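Local coordinates for protein FimX (Pseudomonas aeruginosa PAO1, PDB 3HV8) that belongs to the EAL-domain family, folds as a beta/alpha barrel of that kind, and holds C2E in a pocket, at residues R85-L89 against G120-L125; I194-V199 against I210-L214. All blocks are in the same frame, centred on the assembly; numbering follows the deposited sequence.

Contact 1 (R85-L89 against G120-L125); sequences RWVIL and GLLPWL
Gly120 meets the tip of Arg85 first: Arg85 NH1 lies 3.5 Å from Gly120 C, and Asp118, just upstream, takes that same NH1 in a salt bridge while its other carboxylate oxygen accepts from Gly120 N. At the next residue, Leu121 brings CD1 to 3.9 Å from Arg85 NE and also touches Ile88 CD1. Trp124 is the main partner. With its CG anti to the backbone N (chi1 171°), the indole reaches back toward helix 80-96 and runs past the arginine in the opposite direction, offering it one face. Arg85 CD sits over the six-membered ring of Trp124, 3.5 Å from its centroid, and Arg85 NH2 lies 3.2 Å from Trp124 CG. The guanidinium is thus stacked on the indole, the two planes 27° apart, an off-centre cation-pi contact; the Asp118 bridge is consistent with a fixed position. At the edge of the Trp124 ring come Ile88 CG2, 3.8 Å from Trp124 CZ3, and the backbone N of Leu89. Leu125 closes the segment, its CD1 4.0 Å from Ile88 CG2. The two helices run roughly parallel on the outside of the barrel; Ile88 rests on Val109 and Phe141 of the strands, and Leu121 and Leu125 lean on helix 152-164.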
ATOM      1  N   ARG A  85       9.950   5.390  -8.318  1.00 21.97           N
ATOM      2  CA  ARG A  85       9.642   6.661  -8.975  1.00 23.15           C
ATOM      3  C   ARG A  85       8.748   6.436 -10.193  1.00 23.31           C
ATOM      4  O   ARG A  85       7.856   7.244 -10.451  1.00 23.44           O
ATOM      5  CB  ARG A  85      10.913   7.403  -9.414  1.00 22.87           C
ATOM      6  CG  ARG A  85      11.949   7.662  -8.313  1.00 29.75           C
ATOM      7  CD  ARG A  85      11.529   8.693  -7.282  1.00 36.66           C
ATOM      8  NE  ARG A  85      12.608   8.981  -6.322  1.00 34.31           N
ATOM      9  CZ  ARG A  85      13.511   9.953  -6.466  1.00 35.65           C
ATOM     10  NH1 ARG A  85      14.453  10.135  -5.543  1.00 34.35           N
ATOM     11  NH2 ARG A  85      13.477  10.748  -7.531  1.00 39.97           N
ATOM     12  N   TRP A  86       8.972   5.347 -10.934  1.00 22.46           N
ATOM     13  CA  TRP A  86       8.128   5.026 -12.093  1.00 22.71           C
ATOM     14  C   TRP A  86       6.685   4.811 -11.626  1.00 22.67           C
ATOM     15  O   TRP A  86       5.738   5.334 -12.215  1.00 23.55           O
ATOM     16  CB  TRP A  86       8.647   3.769 -12.825  1.00 23.87           C
ATOM     17  CG  TRP A  86       7.966   3.535 -14.130  1.00 23.36           C
ATOM     18  CD1 TRP A  86       8.416   3.934 -15.370  1.00 26.64           C
ATOM     19  CD2 TRP A  86       6.717   2.871 -14.356  1.00 21.90           C
ATOM     20  NE1 TRP A  86       7.523   3.560 -16.333  1.00 25.32           N
ATOM     21  CE2 TRP A  86       6.463   2.921 -15.748  1.00 26.12           C
ATOM     22  CE3 TRP A  86       5.773   2.258 -13.521  1.00 24.16           C
ATOM     23  CZ2 TRP A  86       5.315   2.365 -16.325  1.00 25.44           C
ATOM     24  CZ3 TRP A  86       4.631   1.706 -14.093  1.00 24.56           C
ATOM     25  CH2 TRP A  86       4.410   1.770 -15.485  1.00 26.14           C
ATOM     26  N   VAL A  87       6.514   4.054 -10.547  1.00 22.36           N
ATOM     27  CA  VAL A  87       5.184   3.776 -10.045  1.00 23.23           C
ATOM     28  C   VAL A  87       4.503   5.044  -9.570  1.00 21.99           C
ATOM     29  O   VAL A  87       3.349   5.292  -9.904  1.00 23.17           O
ATOM     30  CB  VAL A  87       5.230   2.749  -8.896  1.00 20.39           C
ATOM     31  CG1 VAL A  87       3.853   2.642  -8.220  1.00 22.16           C
ATOM     32  CG2 VAL A  87       5.711   1.372  -9.409  1.00 23.03           C
ATOM     33  N   ILE A  88       5.232   5.851  -8.800  1.00 21.29           N
ATOM     34  CA  ILE A  88       4.674   7.076  -8.240  1.00 22.40           C
ATOM     35  C   ILE A  88       4.338   8.059  -9.352  1.00 25.68           C
ATOM     36  O   ILE A  88       3.272   8.656  -9.349  1.00 23.41           O
ATOM     37  CB  ILE A  88       5.638   7.729  -7.250  1.00 21.65           C
ATOM     38  CG1 ILE A  88       5.854   6.804  -6.037  1.00 23.72           C
ATOM     39  CG2 ILE A  88       5.116   9.097  -6.789  1.00 24.79           C
ATOM     40  CD1 ILE A  88       7.056   7.195  -5.187  1.00 23.55           C
ATOM     41  N   LEU A  89       5.245   8.229 -10.305  1.00 23.55           N
ATOM     42  CA  LEU A  89       5.000   9.165 -11.397  1.00 26.08           C
ATOM     43  C   LEU A  89       3.737   8.796 -12.161  1.00 26.03           C
ATOM     44  O   LEU A  89       2.898   9.654 -12.496  1.00 27.08           O
ATOM     45  CB  LEU A  89       6.202   9.178 -12.337  1.00 27.30           C
ATOM     46  CG  LEU A  89       6.163  10.252 -13.403  1.00 29.50           C
ATOM     47  CD1 LEU A  89       6.342  11.605 -12.727  1.00 33.27           C
ATOM     48  CD2 LEU A  89       7.254  10.001 -14.430  1.00 33.06           C
ATOM     49  N   GLY A 120      16.492  11.900  -1.439  1.00 32.42           N
ATOM     50  CA  GLY A 120      15.980  12.632  -2.584  1.00 31.42           C
ATOM     51  C   GLY A 120      14.497  12.440  -2.865  1.00 26.41           C
ATOM     52  O   GLY A 120      13.920  13.139  -3.694  1.00 29.33           O
ATOM     53  N   LEU A 121      13.873  11.486  -2.174  1.00 29.58           N
ATOM     54  CA  LEU A 121      12.490  11.153  -2.476  1.00 30.36           C
ATOM     55  C   LEU A 121      11.544  12.324  -2.194  1.00 24.93           C
ATOM     56  O   LEU A 121      10.746  12.705  -3.049  1.00 26.47           O
ATOM     57  CB  LEU A 121      12.055   9.893  -1.716  1.00 26.16           C
ATOM     58  CG  LEU A 121      10.562   9.560  -1.854  1.00 25.85           C
ATOM     59  CD1 LEU A 121      10.181   9.279  -3.297  1.00 26.57           C
ATOM     60  CD2 LEU A 121      10.167   8.388  -0.949  1.00 28.02           C
ATOM     61  N   LEU A 122      11.636  12.886  -0.993  0.60 28.93           N
ATOM     62  CA  LEU A 122      10.749  13.985  -0.615  0.60 31.67           C
ATOM     63  C   LEU A 122      10.874  15.211  -1.526  0.60 29.69           C
ATOM     64  O   LEU A 122       9.866  15.704  -2.032  0.60 31.08           O
ATOM     65  CB  LEU A 122      10.943  14.373   0.856  0.60 34.30           C
ATOM     66  CG  LEU A 122      10.366  13.427   1.911  0.60 29.66           C
ATOM     67  CD1 LEU A 122      10.820  13.868   3.293  0.60 33.84           C
ATOM     68  CD2 LEU A 122       8.852  13.388   1.824  0.60 33.01           C
ATOM     69  N   PRO A 123      12.108  15.713  -1.741  1.00 32.43           N
ATOM     70  CA  PRO A 123      12.257  16.851  -2.653  1.00 34.31           C
ATOM     71  C   PRO A 123      11.660  16.550  -4.028  1.00 32.76           C
ATOM     72  O   PRO A 123      10.962  17.391  -4.591  1.00 32.66           O
ATOM     73  CB  PRO A 123      13.780  17.026  -2.758  1.00 34.77           C
ATOM     74  CG  PRO A 123      14.319  16.462  -1.506  1.00 37.99           C
ATOM     75  CD  PRO A 123      13.398  15.307  -1.158  1.00 31.90           C
ATOM     76  N   TRP A 124      11.912  15.355  -4.560  1.00 30.00           N
ATOM     77  CA  TRP A 124      11.381  14.999  -5.869  1.00 27.83           C
ATOM     78  C   TRP A 124       9.857  14.895  -5.864  1.00 28.37           C
ATOM     79  O   TRP A 124       9.188  15.357  -6.780  1.00 29.00           O
ATOM     80  CB  TRP A 124      11.999  13.685  -6.359  1.00 26.71           C
ATOM     81  CG  TRP A 124      11.330  13.144  -7.600  1.00 26.95           C
ATOM     82  CD1 TRP A 124      11.614  13.478  -8.894  1.00 30.50           C
ATOM     83  CD2 TRP A 124      10.265  12.174  -7.663  1.00 28.07           C
ATOM     84  NE1 TRP A 124      10.795  12.785  -9.753  1.00 29.56           N
ATOM     85  CE2 TRP A 124       9.958  11.979  -9.027  1.00 30.08           C
ATOM     86  CE3 TRP A 124       9.540  11.462  -6.697  1.00 25.13           C
ATOM     87  CZ2 TRP A 124       8.961  11.100  -9.456  1.00 26.73           C
ATOM     88  CZ3 TRP A 124       8.550  10.591  -7.123  1.00 27.12           C
ATOM     89  CH2 TRP A 124       8.264  10.417  -8.488  1.00 28.83           C
ATOM     90  N   LEU A 125       9.310  14.269  -4.822  1.00 27.40           N
ATOM     91  CA  LEU A 125       7.869  14.079  -4.757  1.00 29.55           C
ATOM     92  C   LEU A 125       7.160  15.431  -4.720  1.00 29.71           C
ATOM     93  O   LEU A 125       6.142  15.616  -5.371  1.00 32.36           O
ATOM     94  CB  LEU A 125       7.494  13.232  -3.533  1.00 29.92           C
ATOM     95  CG  LEU A 125       6.017  12.969  -3.251  1.00 30.91           C
ATOM     96  CD1 LEU A 125       5.349  12.244  -4.402  1.00 31.79           C
ATOM     97  CD2 LEU A 125       5.894  12.163  -1.958  1.00 28.78           C
TER

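Contact 2 (I194-V199 against I210-L214); sequences IDGSFV and ILKGL
Phe198 and Leu214 make the clearest contact here, a CH-pi interaction. Leu214 CD2 stands 3.8 Å from the Phe198 ring centroid and only 3° off the ring normal, so a single methyl is centred on one face, with the leucine side chain crossing the phenylalanine at about a right angle. The leucine gets there with its CG anti to the backbone N (chi1 -176°), which extends the branch from helix 205-220 toward the loop.

The other side-chain contacts between loop and helix are apolar. Ile210 comes to the same ring at its edge: Ile210 CG2 lies 3.7 Å from Phe198 CE1 and close to the ring plane, so that face and edge are met by residues one helical turn apart. Leu211 lies deeper: its CD2 is 4.3 Å from Val199 CG1, and Ile194 is beside its other methyl, although Ile194 and Leu211 each have two deposited conformers and the very short approach between them is doubtful. Ile194 CG2 also borders Leu214.

No hydrogen bond joins the two segments. Inside the loop, Asp195 OD2 takes two bonds from Ser197: OG at 2.7 Å on the anti lone pair, and the backbone N at 3.0 Å from above the carboxylate plane. The second makes an Asx turn at the start of the short 3-10 segment 196-198, which carries Phe198.

Strand 191-194, this loop and helix 205-220 form one beta-alpha unit of the barrel, and parallel strand 224-227 completes a beta-alpha-beta crossover. Val199 and Leu211 continue onto helix 233-242, while Leu214 reaches Phe174 and Phe181.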
ATOM      1  N   ILE A 194      -3.667  -4.637   8.280  0.54 21.95           N
ATOM      2  CA  ILE A 194      -3.165  -5.773   9.031  0.54 22.81           C
ATOM      3  C   ILE A 194      -2.771  -6.931   8.118  0.54 22.46           C
ATOM      4  O   ILE A 194      -3.254  -7.051   6.990  0.54 23.03           O
ATOM      5  CB  ILE A 194      -4.155  -6.237  10.131  0.54 23.13           C
ATOM      6  CG1 ILE A 194      -5.374  -6.936   9.525  0.54 21.49           C
ATOM      7  CG2 ILE A 194      -4.556  -5.056  11.034  0.54 23.34           C
ATOM      8  CD1 ILE A 194      -6.231  -7.640  10.580  0.54 26.30           C
ATOM      9  N   ASP A 195      -1.871  -7.775   8.612  1.00 23.09           N
ATOM     10  CA  ASP A 195      -1.370  -8.903   7.843  1.00 25.52           C
ATOM     11  C   ASP A 195      -2.497  -9.893   7.513  1.00 26.10           C
ATOM     12  O   ASP A 195      -3.372 -10.146   8.352  1.00 25.43           O
ATOM     13  CB  ASP A 195      -0.282  -9.617   8.634  1.00 23.69           C
ATOM     14  CG  ASP A 195       0.482 -10.600   7.785  1.00 30.06           C
ATOM     15  OD1 ASP A 195       1.304 -10.149   6.969  1.00 29.50           O
ATOM     16  OD2 ASP A 195       0.241 -11.817   7.923  1.00 32.32           O
ATOM     17  N   GLY A 196      -2.455 -10.459   6.311  1.00 26.67           N
ATOM     18  CA  GLY A 196      -3.467 -11.404   5.865  1.00 28.17           C
ATOM     19  C   GLY A 196      -3.563 -12.658   6.713  1.00 32.83           C
ATOM     20  O   GLY A 196      -4.592 -13.343   6.711  1.00 29.44           O
ATOM     21  N   SER A 197      -2.505 -12.963   7.454  1.00 29.27           N
ATOM     22  CA  SER A 197      -2.518 -14.128   8.341  1.00 34.30           C
ATOM     23  C   SER A 197      -3.646 -14.062   9.371  1.00 33.20           C
ATOM     24  O   SER A 197      -4.137 -15.098   9.831  1.00 32.90           O
ATOM     25  CB  SER A 197      -1.172 -14.291   9.050  1.00 31.03           C
ATOM     26  OG  SER A 197      -0.895 -13.193   9.902  1.00 33.39           O
ATOM     27  N   PHE A 198      -4.073 -12.852   9.722  1.00 28.56           N
ATOM     28  CA  PHE A 198      -5.068 -12.687  10.777  1.00 29.96           C
ATOM     29  C   PHE A 198      -6.482 -13.068  10.366  1.00 30.62           C
ATOM     30  O   PHE A 198      -7.356 -13.208  11.230  1.00 32.79           O
ATOM     31  CB  PHE A 198      -5.059 -11.264  11.338  1.00 28.63           C
ATOM     32  CG  PHE A 198      -3.865 -10.962  12.189  1.00 31.96           C
ATOM     33  CD1 PHE A 198      -3.848 -11.315  13.529  1.00 34.90           C
ATOM     34  CD2 PHE A 198      -2.758 -10.322  11.655  1.00 30.53           C
ATOM     35  CE1 PHE A 198      -2.745 -11.042  14.324  1.00 33.37           C
ATOM     36  CE2 PHE A 198      -1.651 -10.048  12.442  1.00 29.74           C
ATOM     37  CZ  PHE A 198      -1.646 -10.407  13.776  1.00 35.12           C
ATOM     38  N   VAL A 199      -6.725 -13.235   9.066  1.00 29.60           N
ATOM     39  CA  VAL A 199      -8.063 -13.658   8.640  1.00 34.03           C
ATOM     40  C   VAL A 199      -8.106 -15.117   8.204  1.00 32.71           C
ATOM     41  O   VAL A 199      -9.070 -15.557   7.589  1.00 34.83           O
ATOM     42  CB  VAL A 199      -8.686 -12.753   7.552  1.00 34.02           C
ATOM     43  CG1 VAL A 199      -8.890 -11.354   8.103  1.00 33.90           C
ATOM     44  CG2 VAL A 199      -7.839 -12.742   6.295  1.00 34.59           C
ATOM     45  N   ILE A 210      -8.357 -12.690  18.610  1.00 37.67           N
ATOM     46  CA  ILE A 210      -7.112 -12.014  18.261  1.00 35.41           C
ATOM     47  C   ILE A 210      -7.370 -10.897  17.252  1.00 33.52           C
ATOM     48  O   ILE A 210      -6.867  -9.787  17.408  1.00 32.15           O
ATOM     49  CB  ILE A 210      -6.057 -12.997  17.718  1.00 35.46           C
ATOM     50  CG1 ILE A 210      -5.486 -13.833  18.870  1.00 37.16           C
ATOM     51  CG2 ILE A 210      -4.939 -12.237  16.994  1.00 32.83           C
ATOM     52  CD1 ILE A 210      -4.498 -14.895  18.434  1.00 44.44           C
ATOM     53  N   LEU A 211      -8.164 -11.191  16.229  0.88 30.93           N
ATOM     54  CA  LEU A 211      -8.475 -10.210  15.192  0.88 31.46           C
ATOM     55  C   LEU A 211      -9.267  -9.037  15.765  0.88 32.26           C
ATOM     56  O   LEU A 211      -8.968  -7.867  15.491  0.88 31.18           O
ATOM     57  CB  LEU A 211      -9.264 -10.875  14.065  0.88 33.51           C
ATOM     58  CG  LEU A 211      -9.801  -9.994  12.937  0.88 35.03           C
ATOM     59  CD1 LEU A 211      -8.664  -9.305  12.197  0.88 33.12           C
ATOM     60  CD2 LEU A 211     -10.624 -10.847  11.981  0.88 40.01           C
ATOM     61  N   LYS A 212     -10.281  -9.350  16.568  1.00 32.36           N
ATOM     62  CA  LYS A 212     -11.092  -8.320  17.202  1.00 31.78           C
ATOM     63  C   LYS A 212     -10.263  -7.413  18.107  1.00 30.27           C
ATOM     64  O   LYS A 212     -10.421  -6.190  18.073  1.00 32.46           O
ATOM     65  CB  LYS A 212     -12.242  -8.956  17.992  1.00 32.77           C
ATOM     66  CG  LYS A 212     -13.417  -9.354  17.125  1.00 41.52           C
ATOM     67  CD  LYS A 212     -14.616  -9.761  17.974  1.00 58.03           C
ATOM     68  CE  LYS A 212     -14.773 -11.271  18.038  1.00 63.55           C
ATOM     69  NZ  LYS A 212     -15.294 -11.813  16.752  1.00 72.28           N
ATOM     70  N   GLY A 213      -9.379  -8.001  18.909  1.00 30.65           N
ATOM     71  CA  GLY A 213      -8.530  -7.218  19.799  1.00 32.95           C
ATOM     72  C   GLY A 213      -7.567  -6.298  19.065  1.00 30.01           C
ATOM     73  O   GLY A 213      -7.292  -5.175  19.492  1.00 31.51           O
ATOM     74  N   LEU A 214      -7.045  -6.785  17.948  1.00 29.17           N
ATOM     75  CA  LEU A 214      -6.107  -6.013  17.144  1.00 28.21           C
ATOM     76  C   LEU A 214      -6.801  -4.783  16.569  1.00 26.04           C
ATOM     77  O   LEU A 214      -6.302  -3.655  16.691  1.00 28.18           O
ATOM     78  CB  LEU A 214      -5.574  -6.897  16.026  1.00 29.88           C
ATOM     79  CG  LEU A 214      -4.510  -6.318  15.119  1.00 30.75           C
ATOM     80  CD1 LEU A 214      -3.309  -5.914  15.952  1.00 35.25           C
ATOM     81  CD2 LEU A 214      -4.113  -7.353  14.079  1.00 32.54           C
TER

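How the contacts relate
Contact 1 and contact 2 lie on opposite sides of the chain's centre, their own centres 32 Å apart and their nearest atoms about 19 Å apart, so neither touches the other. They follow in series along the chain, both within the one EAL domain, and pack different parts of the same barrel: contact 1 joins two outer helices to each other, contact 2 a strand-end loop to the helix that follows it. Bound C2E touches Val87, a pocket residue on segment 85-89 that takes no part in the packing against 120-125. In contact 1 the side chain of Ile88 is about 8 Å from C2E. In contact 2 the side chain of Val199 is about 8 Å from C2E.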